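Local coordinates for protein ribonuclease H (Uncultured organism, PDB 4IBN) that probably cleaves the RNA strand of RNA-DNA hybrids endonucleolytically, leaving 5'-phosphomonoesters, with magnesium as cofactor, at residues P13-C25 against N34-R46. Numbering follows the deposited sequence.
Sequences PTPLVAVYADESC and NPGGAGVLVEYAR
Ala18, Tyr20, Asp22 and Ser24 pair through both N-H and C=O with Glu43, Leu41, Gly39 and Gly37, eight backbone hydrogen bonds that join the antiparallel strands 16-25 and 34-45, whose directions differ by 169°. Glu43 N to Ala18 O, at 2.8 Å, is among the shortest. At the alternating non-hydrogen-bonded pairs CA-H groups lean on carbonyls, as Ala21 CA does on Gly39 O at 3.3 Å. On one sheet face valines pack against each other: Val19 and Val40 each hold CG1 anti to the backbone N, and these methyls meet at 3.7 Å. Ala21 CB borders Val40 CG2, and helix 67-82 packs over this face at Ala21 and Ala38. The pair is the opening antiparallel hairpin of the RNase H fold; strand 16-25, central in the sheet, also bonds in parallel to strand 90-95. Asp22, which fits the first aspartate of the DEDN active-site motif, faces the other side, its OD1 close to Asp96 OD1. On that side the Glu43 side chain runs obliquely past the Tyr20 ring, carboxylate and ring planes 66° apart, with Glu43 CD 3.9 Å from Tyr20 CE2. One water, in the ring plane, bridges Tyr20 OH (2.6 Å) and Glu43 OE1 (2.7 Å), while OE2 takes a salt bridge from Arg55 and a hydrogen bond from Gln154. A leucine in place of Glu43 would probably leave Arg55 without this countercharge and the bridging water without one acceptor. Toward the open end of the hairpin, Val17 CG1 touches the edge of the Tyr44 ring at CD1 (3.9 Å).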
loop_
_atom_site.group_PDB
_atom_site.type_symbol
_atom_site.label_atom_id
_atom_site.label_comp_id
_atom_site.label_asym_id
_atom_site.label_seq_id
_atom_site.Cartn_x
_atom_site.Cartn_y
_atom_site.Cartn_z
ATOM N N PRO A 13 -4.833 -19.677 12.752
ATOM C CA PRO A 13 -3.644 -18.848 12.788
ATOM C C PRO A 13 -3.316 -18.280 11.424
ATOM O O PRO A 13 -3.431 -18.944 10.476
ATOM C CB PRO A 13 -2.571 -19.835 13.235
ATOM C CG PRO A 13 -3.277 -20.837 13.985
ATOM C CD PRO A 13 -4.550 -21.016 13.280
ATOM N N THR A 14 -2.903 -17.030 11.401
ATOM C CA THR A 14 -2.508 -16.358 10.186
ATOM C C THR A 14 -1.247 -15.605 10.460
ATOM O O THR A 14 -0.948 -15.321 11.553
ATOM C CB THR A 14 -3.567 -15.341 9.787
ATOM O OG1 THR A 14 -3.758 -14.454 10.864
ATOM C CG2 THR A 14 -4.880 -16.036 9.476
ATOM N N PRO A 15 -0.507 -15.260 9.437
ATOM C CA PRO A 15 0.667 -14.425 9.612
ATOM C C PRO A 15 0.319 -12.973 9.879
ATOM O O PRO A 15 -0.708 -12.564 9.536
ATOM C CB PRO A 15 1.407 -14.558 8.265
ATOM C CG PRO A 15 0.763 -15.603 7.553
ATOM C CD PRO A 15 -0.642 -15.675 8.052
ATOM N N LEU A 16 1.228 -12.237 10.483
ATOM C CA LEU A 16 1.114 -10.802 10.662
ATOM C C LEU A 16 2.271 -10.113 9.957
ATOM O O LEU A 16 3.378 -10.454 10.170
ATOM C CB LEU A 16 1.195 -10.447 12.121
ATOM C CG LEU A 16 1.270 -8.967 12.508
ATOM C CD1 LEU A 16 0.023 -8.249 12.167
ATOM C CD2 LEU A 16 1.497 -8.826 14.005
ATOM N N VAL A 17 1.963 -9.139 9.118
ATOM C CA VAL A 17 2.970 -8.328 8.480
ATOM C C VAL A 17 2.676 -6.856 8.613
ATOM O O VAL A 17 1.575 -6.493 8.838
ATOM C CB VAL A 17 3.099 -8.630 6.994
ATOM C CG1 VAL A 17 3.638 -10.014 6.737
ATOM C CG2 VAL A 17 1.834 -8.454 6.276
ATOM N N ALA A 18 3.715 -6.045 8.467
ATOM C CA ALA A 18 3.546 -4.622 8.426
ATOM C C ALA A 18 3.979 -4.146 7.076
ATOM O O ALA A 18 5.030 -4.436 6.662
ATOM C CB ALA A 18 4.348 -3.943 9.508
ATOM N N VAL A 19 3.099 -3.399 6.428
ATOM C CA VAL A 19 3.281 -2.952 5.081
ATOM C C VAL A 19 3.355 -1.433 5.045
ATOM O O VAL A 19 2.646 -0.816 5.733
ATOM C CB VAL A 19 2.097 -3.406 4.256
ATOM C CG1 VAL A 19 2.103 -2.758 2.938
ATOM C CG2 VAL A 19 2.122 -4.903 4.138
ATOM N N TYR A 20 4.304 -0.908 4.284
ATOM C CA TYR A 20 4.506 0.511 4.174
ATOM C C TYR A 20 4.493 0.854 2.709
ATOM O O TYR A 20 5.310 0.404 2.008
ATOM C CB TYR A 20 5.853 0.944 4.796
ATOM C CG TYR A 20 5.947 0.611 6.256
ATOM C CD1 TYR A 20 5.529 1.485 7.184
ATOM C CD2 TYR A 20 6.430 -0.603 6.676
ATOM C CE1 TYR A 20 5.576 1.177 8.489
ATOM C CE2 TYR A 20 6.489 -0.902 7.967
ATOM C CZ TYR A 20 6.044 -0.007 8.883
ATOM O OH TYR A 20 6.064 -0.246 10.216
ATOM N N ALA A 21 3.556 1.694 2.311
ATOM C CA ALA A 21 3.313 1.964 0.911
ATOM C C ALA A 21 3.394 3.444 0.591
ATOM O O ALA A 21 3.151 4.230 1.429
ATOM C CB ALA A 21 1.983 1.438 0.539
ATOM N N ASP A 22 3.805 3.764 -0.630
ATOM C CA ASP A 22 3.830 5.133 -1.119
ATOM C C ASP A 22 3.660 5.165 -2.610
ATOM O O ASP A 22 3.725 4.192 -3.228
ATOM C CB ASP A 22 5.086 5.906 -0.742
ATOM C CG ASP A 22 4.934 7.395 -0.982
ATOM O OD1 ASP A 22 3.981 7.945 -0.557
ATOM O OD2 ASP A 22 5.711 7.994 -1.679
ATOM N N GLU A 23 3.376 6.341 -3.122
ATOM C CA GLU A 23 3.234 6.519 -4.550
ATOM C C GLU A 23 3.841 7.834 -4.960
ATOM O O GLU A 23 3.948 8.699 -4.158
ATOM C CB GLU A 23 1.780 6.488 -4.951
ATOM C CG GLU A 23 0.899 7.560 -4.344
ATOM C CD GLU A 23 0.834 7.448 -2.823
ATOM O OE1 GLU A 23 0.537 6.365 -2.350
ATOM O OE2 GLU A 23 1.099 8.412 -2.110
ATOM N N SER A 24 4.265 7.927 -6.203
ATOM C CA SER A 24 4.720 9.185 -6.678
ATOM C C SER A 24 4.597 9.303 -8.189
ATOM O O SER A 24 4.775 8.357 -8.895
ATOM C CB SER A 24 6.160 9.363 -6.303
ATOM O OG SER A 24 6.568 10.659 -6.581
ATOM N N CYS A 25 4.347 10.517 -8.644
ATOM C CA CYS A 25 4.452 10.854 -10.041
ATOM C C CYS A 25 5.661 11.758 -10.220
ATOM O O CYS A 25 6.071 12.399 -9.306
ATOM C CB CYS A 25 3.246 11.617 -10.510
ATOM S SG CYS A 25 1.799 10.610 -10.750
ATOM N N ASN A 34 1.787 12.406 -16.362
ATOM C CA ASN A 34 3.094 12.132 -15.798
ATOM C C ASN A 34 3.318 10.665 -15.471
ATOM O O ASN A 34 2.435 10.003 -15.094
ATOM C CB ASN A 34 3.281 12.918 -14.520
ATOM C CG ASN A 34 3.105 14.391 -14.711
ATOM O OD1 ASN A 34 2.287 14.996 -14.067
ATOM N ND2 ASN A 34 3.881 14.961 -15.554
ATOM N N PRO A 35 4.533 10.202 -15.616
ATOM C CA PRO A 35 4.881 8.854 -15.215
ATOM C C PRO A 35 4.776 8.693 -13.707
ATOM O O PRO A 35 4.976 9.629 -13.022
ATOM C CB PRO A 35 6.323 8.719 -15.680
ATOM C CG PRO A 35 6.785 10.053 -15.877
ATOM C CD PRO A 35 5.678 10.928 -16.152
ATOM N N GLY A 36 4.405 7.518 -13.250
ATOM C CA GLY A 36 4.166 7.310 -11.851
ATOM C C GLY A 36 4.555 5.934 -11.358
ATOM O O GLY A 36 4.738 5.045 -12.135
ATOM N N GLY A 37 4.724 5.830 -10.049
ATOM C CA GLY A 37 5.125 4.593 -9.437
ATOM C C GLY A 37 4.445 4.326 -8.112
ATOM O O GLY A 37 4.020 5.207 -7.485
ATOM N N ALA A 38 4.349 3.059 -7.747
ATOM C CA ALA A 38 3.882 2.648 -6.442
ATOM C C ALA A 38 4.951 1.758 -5.818
ATOM O O ALA A 38 5.442 0.873 -6.453
ATOM C CB ALA A 38 2.587 1.884 -6.545
ATOM N N GLY A 39 5.304 2.055 -4.581
ATOM C CA GLY A 39 6.297 1.314 -3.851
ATOM C C GLY A 39 5.771 0.764 -2.535
ATOM O O GLY A 39 5.112 1.449 -1.835
ATOM N N VAL A 40 6.073 -0.504 -2.272
ATOM C CA VAL A 40 5.647 -1.160 -1.060
ATOM C C VAL A 40 6.779 -1.932 -0.376
ATOM O O VAL A 40 7.416 -2.706 -0.993
ATOM C CB VAL A 40 4.570 -2.161 -1.369
ATOM C CG1 VAL A 40 4.060 -2.795 -0.148
ATOM C CG2 VAL A 40 3.475 -1.532 -2.109
ATOM N N LEU A 41 6.977 -1.699 0.914
ATOM C CA LEU A 41 7.859 -2.505 1.730
ATOM C C LEU A 41 7.015 -3.377 2.644
ATOM O O LEU A 41 6.162 -2.888 3.291
ATOM C CB LEU A 41 8.718 -1.595 2.589
ATOM C CG LEU A 41 9.566 -2.227 3.676
ATOM C CD1 LEU A 41 10.615 -3.121 3.118
ATOM C CD2 LEU A 41 10.166 -1.216 4.587
ATOM N N VAL A 42 7.299 -4.683 2.666
ATOM C CA VAL A 42 6.637 -5.602 3.583
ATOM C C VAL A 42 7.632 -6.082 4.630
ATOM O O VAL A 42 8.643 -6.576 4.278
ATOM C CB VAL A 42 6.101 -6.848 2.839
ATOM C CG1 VAL A 42 5.300 -7.732 3.756
ATOM C CG2 VAL A 42 5.226 -6.438 1.675
ATOM N N GLU A 43 7.309 -5.912 5.889
ATOM C CA GLU A 43 8.111 -6.383 6.975
ATOM C C GLU A 43 7.502 -7.604 7.602
ATOM O O GLU A 43 6.341 -7.638 7.776
ATOM C CB GLU A 43 8.266 -5.319 8.064
ATOM C CG GLU A 43 9.013 -4.110 7.587
ATOM C CD GLU A 43 9.563 -3.244 8.701
ATOM O OE1 GLU A 43 9.132 -3.419 9.831
ATOM O OE2 GLU A 43 10.404 -2.408 8.417
ATOM N N TYR A 44 8.331 -8.582 7.958
ATOM C CA TYR A 44 7.856 -9.796 8.615
ATOM C C TYR A 44 8.825 -10.272 9.697
ATOM O O TYR A 44 10.014 -10.465 9.438
ATOM C CB TYR A 44 7.630 -10.907 7.587
ATOM C CG TYR A 44 7.285 -12.246 8.198
ATOM C CD1 TYR A 44 5.997 -12.519 8.637
ATOM C CD2 TYR A 44 8.248 -13.236 8.337
ATOM C CE1 TYR A 44 5.677 -13.742 9.197
ATOM C CE2 TYR A 44 7.938 -14.462 8.896
ATOM C CZ TYR A 44 6.651 -14.709 9.324
ATOM O OH TYR A 44 6.338 -15.928 9.881
ATOM N N ALA A 45 8.309 -10.461 10.908
ATOM C CA ALA A 45 9.085 -10.923 11.997
ATOM C C ALA A 45 8.641 -12.308 12.353
ATOM O O ALA A 45 7.506 -12.518 12.589
ATOM C CB ALA A 45 8.920 -10.049 13.160
ATOM N N ARG A 46 9.583 -13.226 12.420
ATOM C CA ARG A 46 9.282 -14.623 12.676
ATOM C C ARG A 46 8.701 -14.777 14.070
ATOM O O ARG A 46 9.242 -14.305 15.012
ATOM C CB ARG A 46 10.591 -15.379 12.537
ATOM C CG ARG A 46 10.582 -16.839 12.604
ATOM C CD ARG A 46 11.782 -17.317 11.831
ATOM N NE ARG A 46 11.478 -17.188 10.439
ATOM C CZ ARG A 46 12.154 -16.472 9.573
ATOM N NH1 ARG A 46 13.230 -15.811 9.939
ATOM N NH2 ARG A 46 11.724 -16.408 8.342
HETATM O O HOH W 1 7.452 -1.997 11.460
#